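Local coordinates for ricin B-related lectin (Polyporus squamosus, PDB 5MUA), which binds galactose through a beta-trefoil lectin part and also carries a papain-like, calcium-binding protease part, at residues T82-Y87 / Q95-S100; S69-A74 / T115-L120. All blocks are in the same frame, centred on the assembly; numbering follows the deposited sequence.

Both contacts lie at the galactose site of the beta-trefoil part and extend from it into the hydrophobic interior. Their centres lie about 4 Å apart, and strands 70-73 and 82-87 are antiparallel neighbours, linked by backbone bonds such as Asp72 N to Ile85 O. Contact 1 joins strand 82-87 of that hairpin to Gln95 and Trp97 of the segment 95-100; it is largely buried, with Tyr87 at its more open end, one ring face against the sugar. Contact 2 is buried throughout and sets two outermost strands of a four-stranded sheet against each other. Aromatic and aliphatic carbon meets the sugar in contact 1, whereas a carboxylate grips its hydroxyls in contact 2.

Contact 1. Residues T82-Y87 / Q95-S100. With GAL (beta-D-galactopyranose), chain J.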
loop_
_atom_site.group_PDB
_atom_site.type_symbol
_atom_site.label_atom_id
_atom_site.label_comp_id
_atom_site.label_asym_id
_atom_site.label_seq_id
_atom_site.Cartn_x
_atom_site.Cartn_y
_atom_site.Cartn_z
ATOM N N THR B 82 13.797 17.988 -40.646
ATOM C CA THR B 82 12.489 17.482 -40.291
ATOM C C THR B 82 12.327 17.356 -38.771
ATOM O O THR B 82 13.208 16.845 -38.108
ATOM C CB THR B 82 12.315 16.081 -40.885
ATOM O OG1 THR B 82 12.397 16.179 -42.326
ATOM C CG2 THR B 82 10.980 15.471 -40.500
ATOM N N ALA B 83 11.191 17.816 -38.264
ATOM C CA ALA B 83 10.956 17.875 -36.807
ATOM C C ALA B 83 10.920 16.465 -36.261
ATOM O O ALA B 83 10.342 15.549 -36.893
ATOM C CB ALA B 83 9.615 18.540 -36.498
ATOM N N ILE B 84 11.426 16.351 -35.048
ATOM C CA ILE B 84 11.310 15.133 -34.236
ATOM C C ILE B 84 10.239 15.493 -33.178
ATOM O O ILE B 84 10.411 16.454 -32.458
ATOM C CB ILE B 84 12.614 14.737 -33.502
ATOM C CG1 ILE B 84 13.796 14.523 -34.455
ATOM C CG2 ILE B 84 12.372 13.499 -32.624
ATOM C CD1 ILE B 84 13.642 13.371 -35.409
ATOM N N ILE B 85 9.173 14.703 -33.096
ATOM C CA ILE B 85 8.003 15.012 -32.290
ATOM C C ILE B 85 7.681 13.813 -31.406
ATOM O O ILE B 85 8.245 12.717 -31.577
ATOM C CB ILE B 85 6.801 15.362 -33.210
ATOM C CG1 ILE B 85 6.382 14.177 -34.093
ATOM C CG2 ILE B 85 7.133 16.587 -34.066
ATOM C CD1 ILE B 85 5.174 14.382 -34.995
ATOM N N GLY B 86 6.701 14.004 -30.521
ATOM C CA GLY B 86 6.072 12.928 -29.806
ATOM C C GLY B 86 4.701 12.645 -30.416
ATOM O O GLY B 86 3.954 13.570 -30.675
ATOM N N TYR B 87 4.419 11.403 -30.769
ATOM C CA TYR B 87 3.177 11.076 -31.480
ATOM C C TYR B 87 2.603 9.793 -30.841
ATOM O O TYR B 87 3.340 8.981 -30.271
ATOM C CB TYR B 87 3.484 10.856 -32.941
ATOM C CG TYR B 87 2.351 11.076 -33.896
ATOM C CD1 TYR B 87 1.917 12.374 -34.241
ATOM C CD2 TYR B 87 1.715 10.014 -34.488
ATOM C CE1 TYR B 87 0.862 12.580 -35.100
ATOM C CE2 TYR B 87 0.652 10.225 -35.353
ATOM C CZ TYR B 87 0.269 11.524 -35.672
ATOM O OH TYR B 87 -0.748 11.721 -36.566
ATOM N N GLN B 95 8.758 5.614 -36.215
ATOM C CA GLN B 95 8.878 5.546 -34.721
ATOM C C GLN B 95 9.849 4.472 -34.229
ATOM O O GLN B 95 9.874 4.136 -33.032
ATOM C CB GLN B 95 7.484 5.321 -34.070
ATOM C CG GLN B 95 6.514 6.427 -34.485
ATOM C CD GLN B 95 5.175 6.302 -33.838
ATOM O OE1 GLN B 95 4.853 5.244 -33.223
ATOM N NE2 GLN B 95 4.417 7.408 -33.848
ATOM N N LYS B 96 10.596 3.854 -35.144
ATOM C CA LYS B 96 11.584 2.887 -34.805
ATOM C C LYS B 96 12.947 3.490 -35.054
ATOM O O LYS B 96 13.158 4.189 -36.076
ATOM C CB LYS B 96 11.441 1.641 -35.664
ATOM C CG LYS B 96 10.168 0.845 -35.323
ATOM C CD LYS B 96 10.063 -0.390 -36.232
ATOM C CE LYS B 96 9.087 -1.435 -35.726
ATOM N NZ LYS B 96 7.703 -0.984 -35.841
ATOM N N TRP B 97 13.824 3.212 -34.112
ATOM C CA TRP B 97 15.133 3.892 -33.991
ATOM C C TRP B 97 16.265 2.890 -33.792
ATOM O O TRP B 97 16.170 2.017 -32.927
ATOM C CB TRP B 97 15.073 4.875 -32.831
ATOM C CG TRP B 97 14.027 5.906 -33.018
ATOM C CD1 TRP B 97 12.777 5.917 -32.478
ATOM C CD2 TRP B 97 14.105 7.079 -33.842
ATOM N NE1 TRP B 97 12.095 6.977 -32.935
ATOM C CE2 TRP B 97 12.864 7.728 -33.758
ATOM C CE3 TRP B 97 15.086 7.626 -34.660
ATOM C CZ2 TRP B 97 12.581 8.942 -34.422
ATOM C CZ3 TRP B 97 14.839 8.885 -35.303
ATOM C CH2 TRP B 97 13.604 9.502 -35.232
ATOM N N ILE B 98 17.287 2.983 -34.642
ATOM C CA ILE B 98 18.439 2.115 -34.623
ATOM C C ILE B 98 19.453 2.886 -33.808
ATOM O O ILE B 98 19.880 3.990 -34.201
ATOM C CB ILE B 98 18.965 1.743 -36.043
ATOM C CG1 ILE B 98 17.877 0.916 -36.800
ATOM C CG2 ILE B 98 20.188 0.856 -35.886
ATOM C CD1 ILE B 98 18.140 0.686 -38.302
ATOM N N ILE B 99 19.856 2.292 -32.695
ATOM C CA ILE B 99 20.776 2.935 -31.729
ATOM C C ILE B 99 22.056 2.146 -31.746
ATOM O O ILE B 99 22.044 1.005 -31.367
ATOM C CB ILE B 99 20.156 2.986 -30.350
ATOM C CG1 ILE B 99 18.911 3.887 -30.388
ATOM C CG2 ILE B 99 21.172 3.559 -29.342
ATOM C CD1 ILE B 99 18.083 3.788 -29.140
ATOM N N SER B 100 23.146 2.796 -32.155
ATOM C CA SER B 100 24.443 2.170 -32.439
ATOM C C SER B 100 25.595 3.009 -31.838
ATOM O O SER B 100 25.458 4.237 -31.640
ATOM C CB SER B 100 24.607 2.074 -33.983
ATOM O OG SER B 100 24.823 3.406 -34.438
HETATM C C1 GAL J . 2.274 11.411 -40.284
HETATM C C2 GAL J . 3.013 10.238 -39.644
HETATM C C3 GAL J . 3.047 10.273 -38.129
HETATM C C4 GAL J . 3.500 11.669 -37.677
HETATM C C5 GAL J . 2.663 12.771 -38.380
HETATM C C6 GAL J . 3.138 14.180 -38.093
HETATM O O1 GAL J . 2.571 11.340 -41.648
HETATM O O2 GAL J . 2.356 9.024 -40.048
HETATM O O3 GAL J . 3.913 9.190 -37.700
HETATM O O4 GAL J . 4.901 11.776 -38.040
HETATM O O5 GAL J . 2.733 12.634 -39.810
HETATM O O6 GAL J . 2.225 15.087 -38.686
#
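Strand 82-87 and segment 95-100 come nearest at Tyr87 and Gln95, whose CA atoms stand 8.6 Å apart, and no hydrogen bond joins them, so side chains alone bridge the gap. The amide of Gln95 reaches the edge of the Tyr87 ring, near its plane, with NE2 3.8 Å from Tyr87 CD2 and 3.7 Å from Tyr87 CB; ring and amide planes are turned 68° apart. NE2 also gives hydrogen bonds to Asp72 OD2 and Arg88 O, and OE1 accepts one from Thr90 N, an arrangement that fixes the rotation of the amide. With CG anti to the backbone N (chi1 -155°), the Tyr87 ring sets one face against galactose, whose C4 sits 3.6 Å above the plane over the ring centre. Ile85 adds aliphatic cover, its CD1 3.7 Å from C6 of the sugar. Deeper in, the modelled conformer of Ile84 brings CD1 obliquely to within 3.9 Å of Trp97 CH2. Gln95 and Trp97 form the Gln-X-Trp signature of ricin-type beta-trefoil lectins: Trp97 NE1 is tied to Met71 O on strand 70-73, while Gln95, through Asp72 of the same strand, is second shell to a galactose site lined by a CH-pi stacking tyrosine.

Contact 2. Residues S69-A74 / T115-L120; sequences SYMDLA and TFVTLL. With GAL (beta-D-galactopyranose), chain J.
Leu73 and Thr115 meet at about a right angle, the CD2 branch of the leucine lying 3.6 Å from Thr115 OG1. Leucine CG is anti to the backbone N (chi1 -178°), which carries the isobutyl group toward Thr115, just ahead of strand 116-120. The threonine hydroxyl that it touches is a polar atom in a buried place, and its hydrogen bond is made to Thr113 OG1. Two residues earlier, on the same side of the strand, Met71 extends toward Val117 on strand 116-120; in the modelled conformer its SD is 4.4 Å from Val117 CG2, a loose apolar approach. Ile84 of the adjoining strand packs on both Met71 and Leu73, continuing the hydrophobic layer.

Strands 70-73 and 116-120 each belong to a beta hairpin, paired with 82-87 and 129-133 respectively, and such hairpins close one end of the barrel in a beta-trefoil. The second hairpin has its own Gln-X-Trp pair: Trp144 NE1 bonds to Val117 O, and Gln142 NE2 to Thr118 OG1. That hydroxyl turns back to donate to Phe116 O at 2.7 Å, approaching from 55° out of the carbonyl plane, with a C=O...donor angle of 125°.

Asp72, between Met71 and Leu73, projects from the opposite side of its strand, where galactose is held. Its carboxylate takes two adjacent sugar hydroxyls, one on each oxygen: O4 donates to OD1 at a very short 2.5 Å, and O3 to OD2, already held by a second-shell amide, at 2.6 Å. Gly75 N, His76 NE2 and Asn94 ND2 supply further bonds to the sugar, and Ala74 CA passes 3.4 Å from its O4.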
loop_
_atom_site.group_PDB
_atom_site.type_symbol
_atom_site.label_atom_id
_atom_site.label_comp_id
_atom_site.label_asym_id
_atom_site.label_seq_id
_atom_site.Cartn_x
_atom_site.Cartn_y
_atom_site.Cartn_z
ATOM N N SER B 69 3.775 9.476 -25.342
ATOM C CA SER B 69 4.021 9.743 -26.770
ATOM C C SER B 69 5.342 9.022 -27.188
ATOM O O SER B 69 6.293 8.871 -26.418
ATOM C CB SER B 69 4.286 11.260 -26.966
ATOM O OG SER B 69 3.250 12.050 -26.520
ATOM N N TYR B 70 5.380 8.630 -28.440
ATOM C CA TYR B 70 6.544 8.016 -29.064
ATOM C C TYR B 70 7.345 9.043 -29.865
ATOM O O TYR B 70 6.791 9.809 -30.650
ATOM C CB TYR B 70 6.101 6.874 -29.991
ATOM C CG TYR B 70 5.612 5.671 -29.184
ATOM C CD1 TYR B 70 4.358 5.664 -28.566
ATOM C CD2 TYR B 70 6.440 4.559 -28.977
ATOM C CE1 TYR B 70 3.943 4.612 -27.789
ATOM C CE2 TYR B 70 5.994 3.453 -28.283
ATOM C CZ TYR B 70 4.753 3.493 -27.672
ATOM O OH TYR B 70 4.386 2.459 -26.898
ATOM N N MET B 71 8.652 8.982 -29.719
ATOM C CA MET B 71 9.591 9.806 -30.541
ATOM C C MET B 71 9.368 9.406 -32.004
ATOM O O MET B 71 9.401 8.214 -32.365
ATOM C CB MET B 71 10.992 9.559 -30.156
ATOM C CG MET B 71 11.977 10.486 -30.843
ATOM S SD MET B 71 13.717 10.063 -30.340
ATOM C CE MET B 71 13.940 10.940 -28.790
ATOM N N ASP B 72 9.095 10.402 -32.834
ATOM C CA ASP B 72 8.545 10.155 -34.164
ATOM C C ASP B 72 9.195 11.184 -35.126
ATOM O O ASP B 72 9.328 12.373 -34.804
ATOM C CB ASP B 72 7.003 10.301 -34.032
ATOM C CG ASP B 72 6.223 10.341 -35.404
ATOM O OD1 ASP B 72 6.512 11.240 -36.252
ATOM O OD2 ASP B 72 5.238 9.569 -35.493
ATOM N N LEU B 73 9.615 10.701 -36.295
ATOM C CA LEU B 73 10.203 11.578 -37.306
ATOM C C LEU B 73 9.018 12.077 -38.184
ATOM O O LEU B 73 8.374 11.275 -38.902
ATOM C CB LEU B 73 11.233 10.824 -38.135
ATOM C CG LEU B 73 11.931 11.675 -39.191
ATOM C CD1 LEU B 73 12.740 12.842 -38.596
ATOM C CD2 LEU B 73 12.906 10.778 -39.898
ATOM N N ALA B 74 8.684 13.348 -38.033
ATOM C CA ALA B 74 7.453 13.931 -38.555
ATOM C C ALA B 74 7.259 13.663 -40.012
ATOM O O ALA B 74 8.161 13.884 -40.862
ATOM C CB ALA B 74 7.408 15.469 -38.291
ATOM N N THR B 115 18.028 8.793 -41.549
ATOM C CA THR B 115 18.508 10.072 -40.992
ATOM C C THR B 115 18.577 10.009 -39.487
ATOM O O THR B 115 17.984 9.121 -38.840
ATOM C CB THR B 115 17.672 11.267 -41.447
ATOM O OG1 THR B 115 16.329 11.120 -41.021
ATOM C CG2 THR B 115 17.666 11.376 -42.988
ATOM N N PHE B 116 19.351 10.913 -38.917
ATOM C CA PHE B 116 19.754 10.820 -37.506
ATOM C C PHE B 116 19.143 11.908 -36.666
ATOM O O PHE B 116 18.976 13.050 -37.109
ATOM C CB PHE B 116 21.278 10.906 -37.381
ATOM C CG PHE B 116 21.990 9.769 -38.035
ATOM C CD1 PHE B 116 22.202 8.610 -37.379
ATOM C CD2 PHE B 116 22.433 9.875 -39.353
ATOM C CE1 PHE B 116 22.861 7.532 -37.984
ATOM C CE2 PHE B 116 23.081 8.793 -39.974
ATOM C CZ PHE B 116 23.326 7.643 -39.274
ATOM N N VAL B 117 18.852 11.573 -35.412
ATOM C CA VAL B 117 18.421 12.588 -34.482
ATOM C C VAL B 117 19.612 13.567 -34.261
ATOM O O VAL B 117 20.728 13.125 -33.895
ATOM C CB VAL B 117 18.070 11.951 -33.102
ATOM C CG1 VAL B 117 17.722 13.006 -32.064
ATOM C CG2 VAL B 117 16.969 10.937 -33.217
ATOM N N THR B 118 19.338 14.848 -34.414
ATOM C CA THR B 118 20.346 15.875 -34.529
ATOM C C THR B 118 19.999 17.070 -33.714
ATOM O O THR B 118 18.899 17.500 -33.729
ATOM C CB THR B 118 20.497 16.267 -36.017
ATOM O OG1 THR B 118 20.726 15.075 -36.819
ATOM C CG2 THR B 118 21.568 17.316 -36.229
ATOM N N LEU B 119 20.954 17.607 -32.959
ATOM C CA LEU B 119 20.766 18.868 -32.223
ATOM C C LEU B 119 21.163 19.992 -33.174
ATOM O O LEU B 119 22.303 20.051 -33.594
ATOM C CB LEU B 119 21.644 18.877 -30.971
ATOM C CG LEU B 119 21.565 20.162 -30.165
ATOM C CD1 LEU B 119 20.149 20.527 -29.838
ATOM C CD2 LEU B 119 22.328 20.004 -28.865
ATOM N N LEU B 120 20.212 20.752 -33.639
ATOM C CA LEU B 120 20.458 21.832 -34.657
ATOM C C LEU B 120 20.477 23.233 -33.980
ATOM O O LEU B 120 19.569 23.577 -33.199
ATOM C CB LEU B 120 19.336 21.778 -35.676
ATOM C CG LEU B 120 19.264 22.774 -36.822
ATOM C CD1 LEU B 120 20.461 22.554 -37.717
ATOM C CD2 LEU B 120 17.933 22.695 -37.568
HETATM C C1 GAL J . 2.274 11.411 -40.284
HETATM C C2 GAL J . 3.013 10.238 -39.644
HETATM C C3 GAL J . 3.047 10.273 -38.129
HETATM C C4 GAL J . 3.500 11.669 -37.677
HETATM C C5 GAL J . 2.663 12.771 -38.380
HETATM C C6 GAL J . 3.138 14.180 -38.093
HETATM O O1 GAL J . 2.571 11.340 -41.648
HETATM O O2 GAL J . 2.356 9.024 -40.048
HETATM O O3 GAL J . 3.913 9.190 -37.700
HETATM O O4 GAL J . 4.901 11.776 -38.040
HETATM O O5 GAL J . 2.733 12.634 -39.810
HETATM O O6 GAL J . 2.225 15.087 -38.686
#